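Local coordinates for protein ATP phosphoribosyltransferase (PDB 2VD3) that binds its inhibitor histidine and probably catalyses the magnesium-dependent condensation of ATP with 5-phosphoribose 1-diphosphate, the first step of histidine biosynthesis, at residues I112-T126 / I152-T164. Numbering follows the deposited sequence.
Sequences IPRGAVIATEFPGIT and IGVADLITDLSST. With MG (magnesium ion), chain J.
Strands 117-120 and 157-162 run parallel, their axes 25° apart, with Val117 O taking the N-H of Leu157, Leu157 O that of Ala119 and Ala119 O that of Thr159. The ladder starts with a side chain: Asp156 OD2 receives Val117 N at 3.0 Å in a nearly straight bond (175°), using its anti side. Asp156 CG lies anti to its own carbonyl carbon (chi1 -53°), which swings the carboxylate back to that N-H, while Asp156 N gives Val117 O a weak second bond. On one face of the sheet Leu157 CD1 fits between Ile118 CG1 and Ile112 CG1, 3.8 Å from each; on the other, the methyls of Ala119 and Ala155 meet at 3.6 Å (CB to CB), and Val117 CG1 rests against Ala155 CB. Strand 117-120 also pairs in parallel with 138-141 on its other edge, and helix 123-132 makes the crossover between those two, a worked case of the beta-alpha-beta unit, here within the periplasmic-binding-protein-like fold of the HisG catalytic region. At the turn into that helix, Thr120 OG1 accepts Phe122 N at 2.8 Å, forming an ST turn, and approaches Thr159 OG1, whose exact placement is less certain. Thr126 OG1, one turn into the helix, donates to Phe122 O from above the carbonyl plane, reinforcing the backbone bond from Thr126 N, and meets the Thr159 CG2 methyl tip to tip at 3.5 Å. Beyond, Leu161 CD2 touches Phe122 CZ obliquely, and the neighbouring Asp160, whose CB leaves the backbone on the side away from 112-126, binds a magnesium ion through OD2 at 2.2 Å.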
ATOM      1  N   ILE A 112       8.912  27.575  32.605  1.00 57.79           N
ATOM      2  CA  ILE A 112       8.701  26.150  32.833  1.00 57.52           C
ATOM      3  C   ILE A 112       8.913  25.808  34.310  1.00 57.43           C
ATOM      4  O   ILE A 112       9.992  26.052  34.858  1.00 57.42           O
ATOM      5  CB  ILE A 112       9.592  25.275  31.912  1.00 57.50           C
ATOM      6  CG1 ILE A 112       9.270  25.546  30.438  1.00 57.05           C
ATOM      7  CG2 ILE A 112       9.405  23.793  32.221  1.00 57.53           C
ATOM      8  CD1 ILE A 112      10.374  25.150  29.473  1.00 55.90           C
ATOM      9  N   PRO A 113       7.877  25.245  34.957  1.00 57.30           N
ATOM     10  CA  PRO A 113       7.942  24.908  36.375  1.00 57.16           C
ATOM     11  C   PRO A 113       8.597  23.545  36.634  1.00 56.99           C
ATOM     12  O   PRO A 113       8.690  22.715  35.721  1.00 57.14           O
ATOM     13  CB  PRO A 113       6.467  24.889  36.806  1.00 57.32           C
ATOM     14  CG  PRO A 113       5.641  25.015  35.523  1.00 57.57           C
ATOM     15  CD  PRO A 113       6.576  24.880  34.370  1.00 57.42           C
ATOM     16  N   ARG A 114       9.045  23.341  37.874  1.00 56.49           N
ATOM     17  CA  ARG A 114       9.694  22.105  38.319  1.00 55.98           C
ATOM     18  C   ARG A 114       9.095  20.820  37.736  1.00 55.40           C
ATOM     19  O   ARG A 114       9.821  19.966  37.217  1.00 55.61           O
ATOM     20  CB  ARG A 114       9.673  22.023  39.854  1.00 56.10           C
ATOM     21  CG  ARG A 114      11.005  22.294  40.539  1.00 56.87           C
ATOM     22  CD  ARG A 114      11.369  23.766  40.529  1.00 57.71           C
ATOM     23  NE  ARG A 114      12.543  24.037  41.357  1.00 58.51           N
ATOM     24  CZ  ARG A 114      13.803  24.009  40.924  1.00 59.10           C
ATOM     25  NH1 ARG A 114      14.081  23.716  39.656  1.00 58.82           N
ATOM     26  NH2 ARG A 114      14.795  24.278  41.767  1.00 58.81           N
ATOM     27  N   GLY A 115       7.778  20.680  37.821  1.00 54.58           N
ATOM     28  CA  GLY A 115       7.141  19.409  37.483  1.00 53.62           C
ATOM     29  C   GLY A 115       6.724  19.208  36.039  1.00 52.84           C
ATOM     30  O   GLY A 115       6.097  18.196  35.721  1.00 53.03           O
ATOM     31  N   ALA A 116       7.072  20.148  35.162  1.00 51.87           N
ATOM     32  CA  ALA A 116       6.545  20.151  33.796  1.00 51.03           C
ATOM     33  C   ALA A 116       6.951  18.916  33.017  1.00 50.36           C
ATOM     34  O   ALA A 116       8.092  18.461  33.100  1.00 50.15           O
ATOM     35  CB  ALA A 116       6.956  21.406  33.049  1.00 51.06           C
ATOM     36  N   VAL A 117       5.999  18.371  32.271  1.00 49.72           N
ATOM     37  CA  VAL A 117       6.258  17.204  31.434  1.00 49.04           C
ATOM     38  C   VAL A 117       6.401  17.641  29.981  1.00 48.55           C
ATOM     39  O   VAL A 117       5.574  18.399  29.469  1.00 48.33           O
ATOM     40  CB  VAL A 117       5.162  16.122  31.600  1.00 48.97           C
ATOM     41  CG1 VAL A 117       5.404  14.956  30.659  1.00 48.38           C
ATOM     42  CG2 VAL A 117       5.114  15.636  33.052  1.00 48.60           C
ATOM     43  N   ILE A 118       7.477  17.184  29.343  1.00 48.11           N
ATOM     44  CA  ILE A 118       7.710  17.435  27.923  1.00 47.36           C
ATOM     45  C   ILE A 118       7.762  16.119  27.166  1.00 46.76           C
ATOM     46  O   ILE A 118       8.559  15.238  27.505  1.00 46.78           O
ATOM     47  CB  ILE A 118       9.026  18.207  27.671  1.00 47.44           C
ATOM     48  CG1 ILE A 118       9.055  19.506  28.483  1.00 47.74           C
ATOM     49  CG2 ILE A 118       9.197  18.496  26.170  1.00 46.85           C
ATOM     50  CD1 ILE A 118      10.461  20.061  28.712  1.00 48.51           C
ATOM     51  N   ALA A 119       6.914  16.000  26.145  1.00 45.72           N
ATOM     52  CA  ALA A 119       6.889  14.835  25.272  1.00 45.08           C
ATOM     53  C   ALA A 119       7.758  15.095  24.046  1.00 44.92           C
ATOM     54  O   ALA A 119       7.741  16.192  23.478  1.00 44.62           O
ATOM     55  CB  ALA A 119       5.461  14.505  24.848  1.00 45.13           C
ATOM     56  N   THR A 120       8.509  14.080  23.635  1.00 44.28           N
ATOM     57  CA  THR A 120       9.494  14.253  22.593  1.00 44.05           C
ATOM     58  C   THR A 120       9.749  12.950  21.846  1.00 44.37           C
ATOM     59  O   THR A 120       9.419  11.868  22.325  1.00 44.25           O
ATOM     60  CB  THR A 120      10.823  14.794  23.174  1.00 44.03           C
ATOM     61  OG1 THR A 120      11.702  15.181  22.107  1.00 43.64           O
ATOM     62  CG2 THR A 120      11.506  13.747  24.049  1.00 44.04           C
ATOM     63  N   GLU A 121      10.315  13.067  20.652  1.00 44.60           N
ATOM     64  CA  GLU A 121      10.873  11.905  19.982  1.00 45.02           C
ATOM     65  C   GLU A 121      12.382  11.941  20.136  1.00 45.01           C
ATOM     66  O   GLU A 121      13.067  10.997  19.753  1.00 45.29           O
ATOM     67  CB  GLU A 121      10.459  11.862  18.516  1.00 44.94           C
ATOM     68  CG  GLU A 121       8.963  11.729  18.332  1.00 45.37           C
ATOM     69  CD  GLU A 121       8.580  11.495  16.895  1.00 47.30           C
ATOM     70  OE1 GLU A 121       7.803  12.309  16.361  1.00 48.36           O
ATOM     71  OE2 GLU A 121       9.064  10.510  16.297  1.00 47.99           O
ATOM     72  N   PHE A 122      12.880  13.025  20.738  1.00 45.05           N
ATOM     73  CA  PHE A 122      14.319  13.264  20.886  1.00 45.11           C
ATOM     74  C   PHE A 122      14.717  13.512  22.343  1.00 45.00           C
ATOM     75  O   PHE A 122      15.130  14.618  22.689  1.00 44.76           O
ATOM     76  CB  PHE A 122      14.759  14.439  19.999  1.00 45.06           C
ATOM     77  CG  PHE A 122      14.530  14.203  18.535  1.00 45.13           C
ATOM     78  CD1 PHE A 122      13.301  14.512  17.950  1.00 44.57           C
ATOM     79  CD2 PHE A 122      15.534  13.655  17.747  1.00 44.32           C
ATOM     80  CE1 PHE A 122      13.077  14.273  16.603  1.00 44.93           C
ATOM     81  CE2 PHE A 122      15.329  13.420  16.397  1.00 44.65           C
ATOM     82  CZ  PHE A 122      14.093  13.724  15.822  1.00 45.63           C
ATOM     83  N   PRO A 123      14.621  12.468  23.194  1.00 45.10           N
ATOM     84  CA  PRO A 123      14.911  12.628  24.618  1.00 45.17           C
ATOM     85  C   PRO A 123      16.347  13.057  24.902  1.00 45.38           C
ATOM     86  O   PRO A 123      16.573  13.825  25.831  1.00 45.54           O
ATOM     87  CB  PRO A 123      14.631  11.237  25.197  1.00 45.15           C
ATOM     88  CG  PRO A 123      14.751  10.312  24.032  1.00 44.79           C
ATOM     89  CD  PRO A 123      14.243  11.077  22.868  1.00 44.76           C
ATOM     90  N   GLY A 124      17.301  12.585  24.104  1.00 45.56           N
ATOM     91  CA  GLY A 124      18.705  12.961  24.282  1.00 45.97           C
ATOM     92  C   GLY A 124      18.936  14.453  24.127  1.00 46.24           C
ATOM     93  O   GLY A 124      19.438  15.117  25.036  1.00 46.29           O
ATOM     94  N   ILE A 125      18.562  14.973  22.966  1.00 46.56           N
ATOM     95  CA  ILE A 125      18.638  16.404  22.685  1.00 46.86           C
ATOM     96  C   ILE A 125      17.818  17.190  23.707  1.00 47.02           C
ATOM     97  O   ILE A 125      18.258  18.236  24.175  1.00 47.22           O
ATOM     98  CB  ILE A 125      18.159  16.720  21.235  1.00 46.90           C
ATOM     99  CG1 ILE A 125      19.159  16.163  20.211  1.00 47.23           C
ATOM    100  CG2 ILE A 125      17.924  18.225  21.032  1.00 46.40           C
ATOM    101  CD1 ILE A 125      18.603  16.000  18.783  1.00 47.16           C
ATOM    102  N   THR A 126      16.642  16.674  24.062  1.00 47.11           N
ATOM    103  CA  THR A 126      15.751  17.385  24.973  1.00 47.47           C
ATOM    104  C   THR A 126      16.283  17.410  26.416  1.00 48.08           C
ATOM    105  O   THR A 126      16.268  18.468  27.046  1.00 47.76           O
ATOM    106  CB  THR A 126      14.263  16.897  24.887  1.00 47.54           C
ATOM    107  OG1 THR A 126      13.815  16.928  23.521  1.00 46.83           O
ATOM    108  CG2 THR A 126      13.344  17.796  25.714  1.00 46.35           C
ATOM    109  N   ILE A 152      -4.326  14.630  25.114  1.00 50.86           N
ATOM    110  CA  ILE A 152      -4.660  13.436  25.911  1.00 50.74           C
ATOM    111  C   ILE A 152      -4.109  13.455  27.351  1.00 50.62           C
ATOM    112  O   ILE A 152      -4.261  12.481  28.090  1.00 50.76           O
ATOM    113  CB  ILE A 152      -4.282  12.114  25.176  1.00 50.82           C
ATOM    114  CG1 ILE A 152      -2.758  11.950  25.074  1.00 50.85           C
ATOM    115  CG2 ILE A 152      -4.946  12.068  23.793  1.00 51.20           C
ATOM    116  CD1 ILE A 152      -2.279  10.605  24.505  1.00 50.28           C
ATOM    117  N   GLY A 153      -3.468  14.555  27.740  1.00 50.35           N
ATOM    118  CA  GLY A 153      -2.989  14.742  29.115  1.00 50.25           C
ATOM    119  C   GLY A 153      -1.696  14.034  29.508  1.00 50.31           C
ATOM    120  O   GLY A 153      -1.429  13.857  30.696  1.00 50.48           O
ATOM    121  N   VAL A 154      -0.892  13.640  28.521  1.00 50.15           N
ATOM    122  CA  VAL A 154       0.404  12.993  28.769  1.00 50.03           C
ATOM    123  C   VAL A 154       1.478  14.018  29.071  1.00 49.84           C
ATOM    124  O   VAL A 154       2.364  13.764  29.890  1.00 50.21           O
ATOM    125  CB  VAL A 154       0.867  12.125  27.564  1.00 50.16           C
ATOM    126  CG1 VAL A 154       2.341  11.757  27.684  1.00 50.41           C
ATOM    127  CG2 VAL A 154       0.025  10.873  27.459  1.00 49.73           C
ATOM    128  N   ALA A 155       1.390  15.172  28.412  1.00 49.52           N
ATOM    129  CA  ALA A 155       2.414  16.211  28.523  1.00 49.27           C
ATOM    130  C   ALA A 155       1.837  17.621  28.581  1.00 49.13           C
ATOM    131  O   ALA A 155       0.750  17.879  28.064  1.00 48.93           O
ATOM    132  CB  ALA A 155       3.389  16.101  27.360  1.00 49.07           C
ATOM    133  N   ASP A 156       2.581  18.524  29.218  1.00 49.06           N
ATOM    134  CA  ASP A 156       2.298  19.956  29.175  1.00 48.81           C
ATOM    135  C   ASP A 156       2.912  20.564  27.915  1.00 48.49           C
ATOM    136  O   ASP A 156       2.290  21.391  27.253  1.00 48.46           O
ATOM    137  CB  ASP A 156       2.862  20.655  30.414  1.00 48.97           C
ATOM    138  CG  ASP A 156       2.410  20.007  31.709  1.00 49.77           C
ATOM    139  OD1 ASP A 156       1.188  19.981  31.976  1.00 50.96           O
ATOM    140  OD2 ASP A 156       3.282  19.527  32.463  1.00 50.23           O
ATOM    141  N   LEU A 157       4.134  20.143  27.593  1.00 48.16           N
ATOM    142  CA  LEU A 157       4.866  20.650  26.432  1.00 47.90           C
ATOM    143  C   LEU A 157       5.324  19.534  25.501  1.00 47.85           C
ATOM    144  O   LEU A 157       5.389  18.361  25.879  1.00 47.69           O
ATOM    145  CB  LEU A 157       6.089  21.453  26.873  1.00 47.90           C
ATOM    146  CG  LEU A 157       5.909  22.590  27.874  1.00 48.25           C
ATOM    147  CD1 LEU A 157       7.224  22.885  28.559  1.00 48.23           C
ATOM    148  CD2 LEU A 157       5.376  23.817  27.175  1.00 48.44           C
ATOM    149  N   ILE A 158       5.648  19.913  24.274  1.00 47.74           N
ATOM    150  CA  ILE A 158       6.129  18.960  23.290  1.00 47.94           C
ATOM    151  C   ILE A 158       7.349  19.522  22.589  1.00 48.12           C
ATOM    152  O   ILE A 158       7.631  20.712  22.678  1.00 48.33           O
ATOM    153  CB  ILE A 158       5.032  18.586  22.238  1.00 47.68           C
ATOM    154  CG1 ILE A 158       4.747  19.754  21.287  1.00 47.30           C
ATOM    155  CG2 ILE A 158       3.743  18.130  22.929  1.00 47.66           C
ATOM    156  CD1 ILE A 158       4.190  19.338  19.934  1.00 46.11           C
ATOM    157  N   THR A 159       8.085  18.652  21.918  1.00 48.50           N
ATOM    158  CA  THR A 159       9.064  19.087  20.944  1.00 48.77           C
ATOM    159  C   THR A 159       8.492  18.681  19.606  1.00 49.63           C
ATOM    160  O   THR A 159       7.636  17.796  19.536  1.00 49.78           O
ATOM    161  CB  THR A 159      10.450  18.434  21.139  1.00 48.57           C
ATOM    162  OG1 THR A 159      10.382  17.044  20.808  1.00 46.96           O
ATOM    163  CG2 THR A 159      10.954  18.616  22.573  1.00 47.61           C
ATOM    164  N   ASP A 160       8.948  19.328  18.544  1.00 50.75           N
ATOM    165  CA  ASP A 160       8.486  18.971  17.216  1.00 52.01           C
ATOM    166  C   ASP A 160       9.448  19.426  16.140  1.00 52.85           C
ATOM    167  O   ASP A 160      10.171  20.415  16.307  1.00 53.12           O
ATOM    168  CB  ASP A 160       7.093  19.549  16.955  1.00 52.14           C
ATOM    169  CG  ASP A 160       6.352  18.795  15.882  1.00 52.49           C
ATOM    170  OD1 ASP A 160       5.310  19.289  15.421  1.00 53.67           O
ATOM    171  OD2 ASP A 160       6.815  17.702  15.495  1.00 53.51           O
ATOM    172  N   LEU A 161       9.432  18.704  15.029  1.00 53.81           N
ATOM    173  CA  LEU A 161      10.330  18.956  13.920  1.00 55.46           C
ATOM    174  C   LEU A 161       9.541  19.550  12.745  1.00 56.49           C
ATOM    175  O   LEU A 161       8.669  18.886  12.206  1.00 56.87           O
ATOM    176  CB  LEU A 161      10.988  17.629  13.520  1.00 55.53           C
ATOM    177  CG  LEU A 161      12.357  17.581  12.842  1.00 55.84           C
ATOM    178  CD1 LEU A 161      13.433  18.164  13.741  1.00 54.81           C
ATOM    179  CD2 LEU A 161      12.675  16.135  12.453  1.00 55.24           C
ATOM    180  N   SER A 162       9.839  20.790  12.350  1.00 58.00           N
ATOM    181  CA  SER A 162       9.071  21.459  11.281  1.00 59.19           C
ATOM    182  C   SER A 162       9.865  22.490  10.485  1.00 60.10           C
ATOM    183  O   SER A 162      10.786  23.118  11.020  1.00 59.88           O
ATOM    184  CB  SER A 162       7.849  22.158  11.879  1.00 59.19           C
ATOM    185  OG  SER A 162       8.269  23.145  12.810  1.00 59.55           O
ATOM    186  N   SER A 163       9.487  22.669   9.215  1.00 61.45           N
ATOM    187  CA  SER A 163       9.979  23.785   8.390  1.00 62.84           C
ATOM    188  C   SER A 163       9.043  24.974   8.535  1.00 63.66           C
ATOM    189  O   SER A 163       9.480  26.126   8.492  1.00 63.98           O
ATOM    190  CB  SER A 163      10.046  23.425   6.905  1.00 62.76           C
ATOM    191  OG  SER A 163      10.293  22.051   6.690  1.00 64.37           O
ATOM    192  N   THR A 164       7.753  24.676   8.682  1.00 64.77           N
ATOM    193  CA  THR A 164       6.704  25.680   8.822  1.00 65.91           C
ATOM    194  C   THR A 164       5.959  25.454  10.127  1.00 66.63           C
ATOM    195  O   THR A 164       5.657  24.308  10.490  1.00 67.02           O
ATOM    196  CB  THR A 164       5.669  25.591   7.671  1.00 66.12           C
ATOM    197  OG1 THR A 164       5.317  24.219   7.443  1.00 66.24           O
ATOM    198  CG2 THR A 164       6.219  26.205   6.380  1.00 66.26           C
TER
HETATM  199 MG    MG J1294       6.940  16.155  13.928  1.00 70.94          MG